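Local structure of metal transporter CNNM3 (Homo sapiens, 6DFD) at residues His76-His80 with Pro81-Gln85; Leu67-Ser70 with Glu71-Leu75; Val43-Ser46 with Pro47-Leu51; Arg55-Ser58 with Arg59-Val63. The protein is a membrane metal transporter that probably mediates magnesium efflux, using a cyclic nucleotide-binding homology domain that mediates dimerization. The protein carries 6 engineered substitutions. All blocks are in the same frame, centred on the assembly; numbering follows the deposited sequence.

All four contacts are local and sit at helix ends in the cyclic nucleotide-binding homology domain. Along the chain, interaction 3 starts helix 47-60 and interaction 4 finishes it; interaction 2 starts helix 71-78, and interaction 1 leads out of that helix into strand 84-87 of a four-stranded antiparallel sheet. The centres of interactions 1 and 3 are about 10 Å apart, with Asn84 packed on Ile45 and Leu50. Those of 2 and 4 are also about 10 Å apart, joined by the Glu71-Arg55 salt bridge. The two helices therefore lie against each other, the beginning of each near the end of the other, and against the beta-barrel fold.

Interaction 1. Residues His76-His80 with Pro81-Gln85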
loop_
_atom_site.group_PDB
_atom_site.type_symbol
_atom_site.label_atom_id
_atom_site.label_comp_id
_atom_site.label_asym_id
_atom_site.label_seq_id
_atom_site.Cartn_x
_atom_site.Cartn_y
_atom_site.Cartn_z
ATOM N N HIS A 76 -16.171 21.434 -6.561
ATOM C CA HIS A 76 -17.141 21.283 -7.639
ATOM C C HIS A 76 -16.895 20.006 -8.441
ATOM O O HIS A 76 -17.843 19.318 -8.832
ATOM C CB HIS A 76 -17.089 22.514 -8.540
ATOM C CG HIS A 76 -18.091 22.501 -9.649
ATOM N ND1 HIS A 76 -17.729 22.541 -10.980
ATOM C CD2 HIS A 76 -19.445 22.470 -9.630
ATOM C CE1 HIS A 76 -18.815 22.528 -11.731
ATOM N NE2 HIS A 76 -19.871 22.486 -10.936
ATOM N N LEU A 77 -15.629 19.677 -8.707
ATOM C CA LEU A 77 -15.320 18.458 -9.452
ATOM C C LEU A 77 -15.745 17.221 -8.676
ATOM O O LEU A 77 -16.344 16.294 -9.233
ATOM C CB LEU A 77 -13.824 18.401 -9.762
ATOM C CG LEU A 77 -13.286 17.082 -10.329
ATOM C CD1 LEU A 77 -13.894 16.806 -11.694
ATOM C CD2 LEU A 77 -11.767 17.121 -10.422
ATOM N N LEU A 78 -15.422 17.183 -7.383
ATOM C CA LEU A 78 -15.739 16.016 -6.567
ATOM C C LEU A 78 -17.235 15.793 -6.437
ATOM O O LEU A 78 -17.657 14.691 -6.072
ATOM C CB LEU A 78 -15.116 16.183 -5.184
ATOM C CG LEU A 78 -13.592 16.177 -5.133
ATOM C CD1 LEU A 78 -13.151 16.462 -3.723
ATOM C CD2 LEU A 78 -13.009 14.864 -5.598
ATOM N N LYS A 79 -18.042 16.810 -6.712
ATOM C CA LYS A 79 -19.488 16.692 -6.642
ATOM C C LYS A 79 -20.101 16.165 -7.930
ATOM O O LYS A 79 -21.306 15.883 -7.953
ATOM C CB LYS A 79 -20.114 18.054 -6.319
ATOM C CG LYS A 79 -19.912 18.539 -4.889
ATOM C CD LYS A 79 -20.638 19.859 -4.683
ATOM C CE LYS A 79 -20.509 20.379 -3.261
ATOM N NZ LYS A 79 -20.884 21.820 -3.210
ATOM N N HIS A 80 -19.325 16.032 -9.000
ATOM C CA HIS A 80 -19.906 15.591 -10.258
ATOM C C HIS A 80 -20.286 14.112 -10.183
ATOM O O HIS A 80 -19.535 13.301 -9.626
ATOM C CB HIS A 80 -18.944 15.823 -11.419
ATOM C CG HIS A 80 -19.591 15.677 -12.759
ATOM N ND1 HIS A 80 -19.966 14.456 -13.272
ATOM C CD2 HIS A 80 -19.951 16.599 -13.682
ATOM C CE1 HIS A 80 -20.519 14.628 -14.460
ATOM N NE2 HIS A 80 -20.523 15.920 -14.732
ATOM N N PRO A 81 -21.440 13.724 -10.743
ATOM C CA PRO A 81 -21.855 12.314 -10.641
ATOM C C PRO A 81 -20.830 11.319 -11.162
ATOM O O PRO A 81 -20.654 10.261 -10.545
ATOM C CB PRO A 81 -23.149 12.276 -11.467
ATOM C CG PRO A 81 -23.687 13.654 -11.383
ATOM C CD PRO A 81 -22.498 14.562 -11.342
ATOM N N SER A 82 -20.161 11.607 -12.285
ATOM C CA SER A 82 -19.240 10.632 -12.867
ATOM C C SER A 82 -18.006 10.405 -12.000
ATOM O O SER A 82 -17.339 9.373 -12.147
ATOM C CB SER A 82 -18.817 11.073 -14.269
ATOM O OG SER A 82 -18.014 12.236 -14.216
ATOM N N VAL A 83 -17.700 11.332 -11.090
ATOM C CA VAL A 83 -16.537 11.190 -10.218
ATOM C C VAL A 83 -16.847 10.305 -9.024
ATOM O O VAL A 83 -15.931 9.743 -8.407
ATOM C CB VAL A 83 -16.069 12.594 -9.792
ATOM C CG1 VAL A 83 -14.997 12.538 -8.707
ATOM C CG2 VAL A 83 -15.574 13.351 -11.011
ATOM N N ASN A 84 -18.118 10.148 -8.699
ATOM C CA ASN A 84 -18.548 9.351 -7.563
ATOM C C ASN A 84 -18.924 7.979 -8.087
ATOM O O ASN A 84 -19.928 7.835 -8.790
ATOM C CB ASN A 84 -19.713 10.028 -6.856
ATOM C CG ASN A 84 -19.262 11.235 -6.072
ATOM O OD1 ASN A 84 -18.875 11.110 -4.911
ATOM N ND2 ASN A 84 -19.269 12.409 -6.713
ATOM N N GLN A 85 -18.116 6.976 -7.751
ATOM C CA GLN A 85 -18.290 5.648 -8.318
ATOM C C GLN A 85 -18.295 4.624 -7.196
ATOM O O GLN A 85 -17.932 4.909 -6.059
ATOM C CB GLN A 85 -17.187 5.315 -9.330
ATOM C CG GLN A 85 -17.061 6.305 -10.494
ATOM C CD GLN A 85 -18.022 6.035 -11.633
ATOM O OE1 GLN A 85 -18.878 5.151 -11.552
ATOM N NE2 GLN A 85 -17.878 6.795 -12.713
#
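Leu77, near the C-terminal end of helix 71-78, reaches past the turn to Val83: its CD1 lies 3.9 Å from Val83 CG2, the two side chains crossing at about a right angle. Leu78 directs its side chain to helix 47-60 and to Ile192 of strand 189-195, and it is its backbone oxygen that works here. Asn84 ND2 donates to Leu78 O at 2.9 Å, the oxygen standing a little out of the amide plane. The backbone then passes through Lys79 to His80, whose first torsion (chi1 -167°) puts CG beside the carbonyl carbon, bringing the ring against the residues that follow. Pro81 CD sits over one face, 3.5 Å from the centroid of the His80 ring in a CH-pi contact. At the ring edge, in plane, Ser82 N donates to His80 ND1 at 3.0 Å. His80 O takes two donors from opposite faces of its carbonyl plane: Val83 N at 3.1 Å and Asn84 ND2, also at 3.1 Å. A leucine in place of Asn84 would remove the amide that spans both carbonyls, and Leu78 O would probably be left without its mate in this turn. The helix thus hands over to strand 84-87 through a turn pinned from several sides. Because ND1 serves as an acceptor, the imidazole of His80 is probably neutral, with its proton on NE2.

Interaction 2. Residues Leu67-Ser70 with Glu71-Leu75; sequences LRMS and EKVLL. Engineered in segment 67-70: Met69 (natural residue Ile).
The flat peptide group linking Ser70 to Glu71 is met at its oxygen by Leu74 N, which donates to Ser70 O at 2.9 Å with an N-H...O angle of 165°; this bond closes the first turn of helix 71-78, with Ser70 as N-cap. The carboxylate of Glu71 has its partners outside the cap: OE2 takes a salt bridge from Arg55 and a hydrogen bond from Gln54, both on helix 47-60. At the cap itself Ser70 OG accepts from Val73 N at 3.0 Å. The hydroxyl stands between the backbone N and the carbonyl carbon (chi1 79°), a setting that brings it in front of an amide which, in the first turn, has no helical carbonyl ahead of it. One serine therefore serves two successive amides, with its side chain for Val73 and its backbone for Leu74. Beside this polar cap, Met69, an engineered residue (isoleucine in the natural sequence) carried as selenomethionine, and Leu74 pair in the positions of a hydrophobic staple. Met69 runs out extended and then bends at its last torsion, its flank also packed on Tyr199, Ala202 and Thr206 of helix 196-207. Across the cap it meets Val73 and Leu74, crossing each at about a right angle: Met69 CG lies 4.0 Å from Val73 CG1, and Met69 SE lies 3.9 Å from Leu74 CD1.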
loop_
_atom_site.group_PDB
_atom_site.type_symbol
_atom_site.label_atom_id
_atom_site.label_comp_id
_atom_site.label_asym_id
_atom_site.label_seq_id
_atom_site.Cartn_x
_atom_site.Cartn_y
_atom_site.Cartn_z
ATOM N N LEU A 67 -2.227 25.665 -5.529
ATOM C CA LEU A 67 -1.430 26.386 -6.511
ATOM C C LEU A 67 -1.740 25.945 -7.931
ATOM O O LEU A 67 -1.454 26.691 -8.877
ATOM C CB LEU A 67 0.056 26.183 -6.224
ATOM C CG LEU A 67 0.509 26.642 -4.839
ATOM C CD1 LEU A 67 1.989 26.359 -4.660
ATOM C CD2 LEU A 67 0.222 28.122 -4.637
ATOM N N ARG A 68 -2.293 24.748 -8.093
ATOM C CA ARG A 68 -2.665 24.177 -9.380
ATOM C C ARG A 68 -4.166 24.209 -9.620
ATOM O O ARG A 68 -4.610 24.545 -10.720
ATOM C CB ARG A 68 -2.175 22.725 -9.456
ATOM C CG ARG A 68 -0.666 22.595 -9.323
ATOM C CD ARG A 68 -0.199 21.146 -9.306
ATOM N NE ARG A 68 1.234 21.072 -9.030
ATOM C CZ ARG A 68 2.001 20.008 -9.254
ATOM N NH1 ARG A 68 1.488 18.901 -9.775
ATOM N NH2 ARG A 68 3.294 20.058 -8.962
HETATM N N MSE A 69 -4.946 23.878 -8.600
HETATM C CA MSE A 69 -6.395 23.806 -8.702
HETATM C C MSE A 69 -7.025 24.469 -7.497
HETATM O O MSE A 69 -6.701 24.116 -6.367
HETATM C CB MSE A 69 -6.862 22.354 -8.773
HETATM C CG MSE A 69 -8.326 22.234 -9.123
HETATM SE SE MSE A 69 -8.830 20.434 -9.339
HETATM C CE MSE A 69 -7.638 19.959 -10.801
ATOM N N SER A 70 -7.945 25.397 -7.717
ATOM C CA SER A 70 -8.548 26.085 -6.589
ATOM C C SER A 70 -9.403 25.114 -5.792
ATOM O O SER A 70 -9.964 24.155 -6.329
ATOM C CB SER A 70 -9.383 27.280 -7.050
ATOM O OG SER A 70 -10.650 26.887 -7.538
ATOM N N GLU A 71 -9.472 25.353 -4.484
ATOM C CA GLU A 71 -10.263 24.483 -3.628
ATOM C C GLU A 71 -11.716 24.474 -4.068
ATOM O O GLU A 71 -12.390 23.443 -3.995
ATOM C CB GLU A 71 -10.130 24.939 -2.176
ATOM C CG GLU A 71 -8.741 24.758 -1.629
ATOM C CD GLU A 71 -8.693 24.890 -0.124
ATOM O OE1 GLU A 71 -8.156 25.896 0.368
ATOM O OE2 GLU A 71 -9.207 23.990 0.582
ATOM N N LYS A 72 -12.210 25.611 -4.554
ATOM C CA LYS A 72 -13.592 25.684 -5.012
ATOM C C LYS A 72 -13.808 24.819 -6.246
ATOM O O LYS A 72 -14.817 24.108 -6.352
ATOM C CB LYS A 72 -13.950 27.144 -5.302
ATOM C CG LYS A 72 -15.356 27.384 -5.825
ATOM C CD LYS A 72 -15.435 28.734 -6.530
ATOM C CE LYS A 72 -16.829 29.333 -6.463
ATOM N NZ LYS A 72 -17.881 28.383 -6.917
ATOM N N VAL A 73 -12.877 24.882 -7.201
ATOM C CA VAL A 73 -12.996 24.083 -8.417
ATOM C C VAL A 73 -12.897 22.602 -8.078
ATOM O O VAL A 73 -13.643 21.770 -8.609
ATOM C CB VAL A 73 -11.915 24.504 -9.428
ATOM C CG1 VAL A 73 -11.846 23.524 -10.598
ATOM C CG2 VAL A 73 -12.198 25.903 -9.932
ATOM N N LEU A 74 -11.990 22.252 -7.169
ATOM C CA LEU A 74 -11.863 20.854 -6.777
ATOM C C LEU A 74 -13.143 20.353 -6.131
ATOM O O LEU A 74 -13.610 19.244 -6.430
ATOM C CB LEU A 74 -10.684 20.677 -5.822
ATOM C CG LEU A 74 -10.470 19.229 -5.343
ATOM C CD1 LEU A 74 -10.318 18.265 -6.521
ATOM C CD2 LEU A 74 -9.240 19.172 -4.450
ATOM N N LEU A 75 -13.725 21.144 -5.225
ATOM C CA LEU A 75 -14.956 20.687 -4.589
ATOM C C LEU A 75 -16.043 20.486 -5.632
ATOM O O LEU A 75 -16.742 19.463 -5.631
ATOM C CB LEU A 75 -15.404 21.678 -3.515
ATOM C CG LEU A 75 -16.664 21.266 -2.739
ATOM C CD1 LEU A 75 -16.453 19.963 -1.988
ATOM C CD2 LEU A 75 -17.076 22.368 -1.782
#

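Interaction 3. Residues Val43-Ser46 with Pro47-Leu51; sequences VTIS and PQLLL
Ser46 swings its hydroxyl well clear of its own backbone N (chi1 152°), which sets OG between two partners on the helix that follows. It donates to Gln48 OE1, with Ser46 OG 2.9 Å away and lying in the carbonyl plane of the amide. That reach depends on Gln48 folding back: its chain bends at chi2 (77°), curling the amide round toward the start of the helix instead of letting it run outward. As acceptor, Ser46 OG takes a weak bond from Leu49 N at 3.3 Å. The backbone of the same residue does its share, Leu50 N donating to Ser46 O at 3.1 Å, so the serine holds the first turn through both its side chain and its carbonyl. An alanine here would take away the hydroxyl, and Leu49 N is likely to lose its capping partner while the Gln48 amide becomes freer to turn. Next to the polar cap, the CG2 methyl of Ile45 does the touching: it lies 3.6 Å from Leu50 CD2 and 3.8 Å from Leu49 CD2. Ile45 and Leu50 cross at about a right angle, and both also lean on Asn84 of strand 84-87, while Leu50 goes on to Ile192. Pro47 fills the first helical position, where its lack of an N-H costs nothing. A serine N-cap followed by proline, with an Ile45-Leu50 hydrophobic staple bridging the cap, is a classic helix start, and here it opens helix 47-60.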
loop_
_atom_site.group_PDB
_atom_site.type_symbol
_atom_site.label_atom_id
_atom_site.label_comp_id
_atom_site.label_asym_id
_atom_site.label_seq_id
_atom_site.Cartn_x
_atom_site.Cartn_y
_atom_site.Cartn_z
ATOM N N VAL A 43 -26.269 6.833 -5.132
ATOM C CA VAL A 43 -26.441 7.397 -3.799
ATOM C C VAL A 43 -25.798 8.776 -3.743
ATOM O O VAL A 43 -24.706 8.992 -4.280
ATOM C CB VAL A 43 -25.844 6.458 -2.733
ATOM C CG1 VAL A 43 -24.318 6.366 -2.871
ATOM C CG2 VAL A 43 -26.241 6.919 -1.336
ATOM N N THR A 44 -26.482 9.713 -3.091
ATOM C CA THR A 44 -25.925 11.033 -2.839
ATOM C C THR A 44 -24.906 10.935 -1.711
ATOM O O THR A 44 -25.243 10.519 -0.596
ATOM C CB THR A 44 -27.033 12.022 -2.479
ATOM O OG1 THR A 44 -28.127 11.874 -3.395
ATOM C CG2 THR A 44 -26.506 13.451 -2.545
ATOM N N ILE A 45 -23.657 11.293 -2.011
ATOM C CA ILE A 45 -22.609 11.334 -1.001
ATOM C C ILE A 45 -22.830 12.525 -0.083
ATOM O O ILE A 45 -23.202 13.617 -0.529
ATOM C CB ILE A 45 -21.224 11.408 -1.669
ATOM C CG1 ILE A 45 -21.039 10.249 -2.656
ATOM C CG2 ILE A 45 -20.114 11.408 -0.617
ATOM C CD1 ILE A 45 -21.290 8.866 -2.065
ATOM N N SER A 46 -22.575 12.329 1.203
ATOM C CA SER A 46 -22.743 13.401 2.173
ATOM C C SER A 46 -21.938 14.633 1.749
ATOM O O SER A 46 -20.751 14.501 1.413
ATOM C CB SER A 46 -22.289 12.911 3.551
ATOM O OG SER A 46 -21.825 13.970 4.351
ATOM N N PRO A 47 -22.529 15.836 1.762
ATOM C CA PRO A 47 -21.760 17.034 1.364
ATOM C C PRO A 47 -20.558 17.312 2.253
ATOM O O PRO A 47 -19.533 17.819 1.773
ATOM C CB PRO A 47 -22.790 18.172 1.467
ATOM C CG PRO A 47 -24.128 17.511 1.506
ATOM C CD PRO A 47 -23.930 16.159 2.096
ATOM N N GLN A 48 -20.661 17.011 3.549
ATOM C CA GLN A 48 -19.535 17.226 4.449
ATOM C C GLN A 48 -18.410 16.233 4.181
ATOM O O GLN A 48 -17.232 16.563 4.370
ATOM C CB GLN A 48 -20.006 17.132 5.903
ATOM C CG GLN A 48 -21.141 18.088 6.295
ATOM C CD GLN A 48 -22.529 17.661 5.800
ATOM O OE1 GLN A 48 -22.733 16.531 5.327
ATOM N NE2 GLN A 48 -23.497 18.570 5.921
ATOM N N LEU A 49 -18.743 15.005 3.763
ATOM C CA LEU A 49 -17.701 14.057 3.375
ATOM C C LEU A 49 -16.982 14.526 2.113
ATOM O O LEU A 49 -15.758 14.395 2.000
ATOM C CB LEU A 49 -18.298 12.659 3.173
ATOM C CG LEU A 49 -17.366 11.553 2.646
ATOM C CD1 LEU A 49 -16.154 11.334 3.560
ATOM C CD2 LEU A 49 -18.132 10.250 2.466
ATOM N N LEU A 50 -17.716 15.075 1.147
ATOM C CA LEU A 50 -17.040 15.589 -0.038
ATOM C C LEU A 50 -16.187 16.800 0.301
ATOM O O LEU A 50 -15.109 16.971 -0.277
ATOM C CB LEU A 50 -18.055 15.921 -1.129
ATOM C CG LEU A 50 -18.765 14.678 -1.683
ATOM C CD1 LEU A 50 -19.758 15.052 -2.781
ATOM C CD2 LEU A 50 -17.775 13.631 -2.210
ATOM N N LEU A 51 -16.632 17.632 1.247
ATOM C CA LEU A 51 -15.794 18.741 1.706
ATOM C C LEU A 51 -14.531 18.231 2.390
ATOM O O LEU A 51 -13.433 18.751 2.157
ATOM C CB LEU A 51 -16.591 19.633 2.656
ATOM C CG LEU A 51 -15.883 20.868 3.212
ATOM C CD1 LEU A 51 -15.379 21.783 2.091
ATOM C CD2 LEU A 51 -16.842 21.623 4.146
#

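Interaction 4. Residues Arg55-Ser58 with Arg59-Val63; sequences RFLS and REVDV
Phe56 carries CG anti to the backbone N (chi1 177°), which swings the ring along the helix toward Glu60, one turn on. Glu60 answers with CG set beside its own backbone N (chi1 -62°) and a second bend beyond it. Together these lay the methylene over one face of the ring: Glu60 CG is 4.0 Å from the centroid of the Phe56 ring, offset toward the rim, with Phe56 CE1 the nearest ring atom to it, at 3.7 Å. The contact is CH-pi, made by the aliphatic part of the glutamate, and the carboxylate plane is turned 28° from that of the ring. Phe135 meets the same phenylalanine in an edge-to-face pair. One residue further round, Leu57 and Val61 lie side by side and point the same way, Leu57 CD2 3.8 Å from Val61 CG2; both are buried, Leu57 against Leu74 of helix 71-78 and strand 110-114, Val61 against Val140. The i to i+4 bonds continue into the last turn, Arg59 N to Arg55 O at 3.0 Å, Glu60 N to Phe56 O at 2.9 Å and Val61 N to Leu57 O at 3.0 Å, but Arg59 N and Glu60 N each also make a weak second bond, to Phe56 O and Leu57 O, as the helix begins to fray. Val61 then leaves helical geometry. A water reaches across the break, donating to Ser58 O at 2.8 Å and, more weakly, to Val61 O. The helix end therefore divides its chemistry: Leu57 and Val61 pack on the buried side, where Gln54 satisfies the Ser58 hydroxyl, and water takes over for a carbonyl that the vanishing helix no longer pairs.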
loop_
_atom_site.group_PDB
_atom_site.type_symbol
_atom_site.label_atom_id
_atom_site.label_comp_id
_atom_site.label_asym_id
_atom_site.label_seq_id
_atom_site.Cartn_x
_atom_site.Cartn_y
_atom_site.Cartn_z
ATOM N N ARG A 55 -10.684 19.049 1.197
ATOM C CA ARG A 55 -9.621 19.570 2.058
ATOM C C ARG A 55 -8.447 18.605 2.112
ATOM O O ARG A 55 -7.278 19.012 2.081
ATOM C CB ARG A 55 -10.130 19.807 3.482
ATOM C CG ARG A 55 -11.350 20.682 3.631
ATOM C CD ARG A 55 -11.146 22.030 3.036
ATOM N NE ARG A 55 -12.135 22.981 3.538
ATOM C CZ ARG A 55 -12.460 24.106 2.916
ATOM N NH1 ARG A 55 -11.884 24.417 1.761
ATOM N NH2 ARG A 55 -13.363 24.922 3.447
ATOM N N PHE A 56 -8.746 17.314 2.239
ATOM C CA PHE A 56 -7.693 16.312 2.307
ATOM C C PHE A 56 -6.825 16.350 1.063
ATOM O O PHE A 56 -5.597 16.410 1.155
ATOM C CB PHE A 56 -8.318 14.927 2.472
ATOM C CG PHE A 56 -7.320 13.804 2.473
ATOM C CD1 PHE A 56 -6.588 13.511 3.604
ATOM C CD2 PHE A 56 -7.124 13.034 1.346
ATOM C CE1 PHE A 56 -5.679 12.461 3.612
ATOM C CE2 PHE A 56 -6.211 11.984 1.348
ATOM C CZ PHE A 56 -5.497 11.698 2.482
ATOM N N LEU A 57 -7.448 16.287 -0.113
ATOM C CA LEU A 57 -6.672 16.261 -1.345
ATOM C C LEU A 57 -5.863 17.538 -1.501
ATOM O O LEU A 57 -4.683 17.492 -1.855
ATOM C CB LEU A 57 -7.587 16.065 -2.545
ATOM C CG LEU A 57 -8.258 14.697 -2.669
ATOM C CD1 LEU A 57 -9.184 14.727 -3.862
ATOM C CD2 LEU A 57 -7.215 13.597 -2.821
ATOM N N SER A 58 -6.485 18.692 -1.236
ATOM C CA SER A 58 -5.775 19.960 -1.382
ATOM C C SER A 58 -4.557 20.023 -0.477
ATOM O O SER A 58 -3.552 20.663 -0.827
ATOM C CB SER A 58 -6.710 21.132 -1.068
ATOM O OG SER A 58 -7.806 21.166 -1.966
ATOM N N ARG A 59 -4.621 19.383 0.697
ATOM C CA ARG A 59 -3.476 19.433 1.601
ATOM C C ARG A 59 -2.431 18.374 1.271
ATOM O O ARG A 59 -1.233 18.630 1.395
ATOM C CB ARG A 59 -3.933 19.256 3.048
ATOM C CG ARG A 59 -2.791 19.111 4.047
ATOM C CD ARG A 59 -2.191 20.455 4.377
ATOM N NE ARG A 59 -2.907 20.995 5.519
ATOM C CZ ARG A 59 -2.519 20.873 6.783
ATOM N NH1 ARG A 59 -1.380 20.269 7.100
ATOM N NH2 ARG A 59 -3.279 21.376 7.735
ATOM N N GLU A 60 -2.859 17.174 0.889
ATOM C CA GLU A 60 -1.987 16.009 0.923
ATOM C C GLU A 60 -1.450 15.582 -0.440
ATOM O O GLU A 60 -0.421 14.897 -0.483
ATOM C CB GLU A 60 -2.730 14.821 1.551
ATOM C CG GLU A 60 -3.150 15.053 3.005
ATOM C CD GLU A 60 -1.969 15.231 3.946
ATOM O OE1 GLU A 60 -2.081 16.022 4.914
ATOM O OE2 GLU A 60 -0.929 14.575 3.717
ATOM N N VAL A 61 -2.108 15.949 -1.543
ATOM C CA VAL A 61 -1.765 15.427 -2.866
ATOM C C VAL A 61 -1.346 16.589 -3.756
ATOM O O VAL A 61 -2.143 17.500 -4.017
ATOM C CB VAL A 61 -2.933 14.647 -3.489
ATOM C CG1 VAL A 61 -2.482 13.981 -4.776
ATOM C CG2 VAL A 61 -3.458 13.613 -2.503
ATOM N N ASP A 62 -0.103 16.533 -4.251
ATOM C CA ASP A 62 0.504 17.681 -4.923
ATOM C C ASP A 62 -0.261 18.097 -6.177
ATOM O O ASP A 62 -0.398 19.295 -6.455
ATOM C CB ASP A 62 1.960 17.367 -5.273
ATOM C CG ASP A 62 2.881 17.432 -4.066
ATOM O OD1 ASP A 62 2.382 17.675 -2.945
ATOM O OD2 ASP A 62 4.106 17.244 -4.237
ATOM N N VAL A 63 -0.737 17.134 -6.970
ATOM C CA VAL A 63 -1.455 17.509 -8.187
ATOM C C VAL A 63 -2.750 18.252 -7.875
ATOM O O VAL A 63 -3.311 18.908 -8.760
ATOM C CB VAL A 63 -1.755 16.274 -9.065
ATOM C CG1 VAL A 63 -0.469 15.600 -9.503
ATOM C CG2 VAL A 63 -2.625 15.291 -8.335
HETATM O O HOH W 1 -1.575 19.349 -2.338
#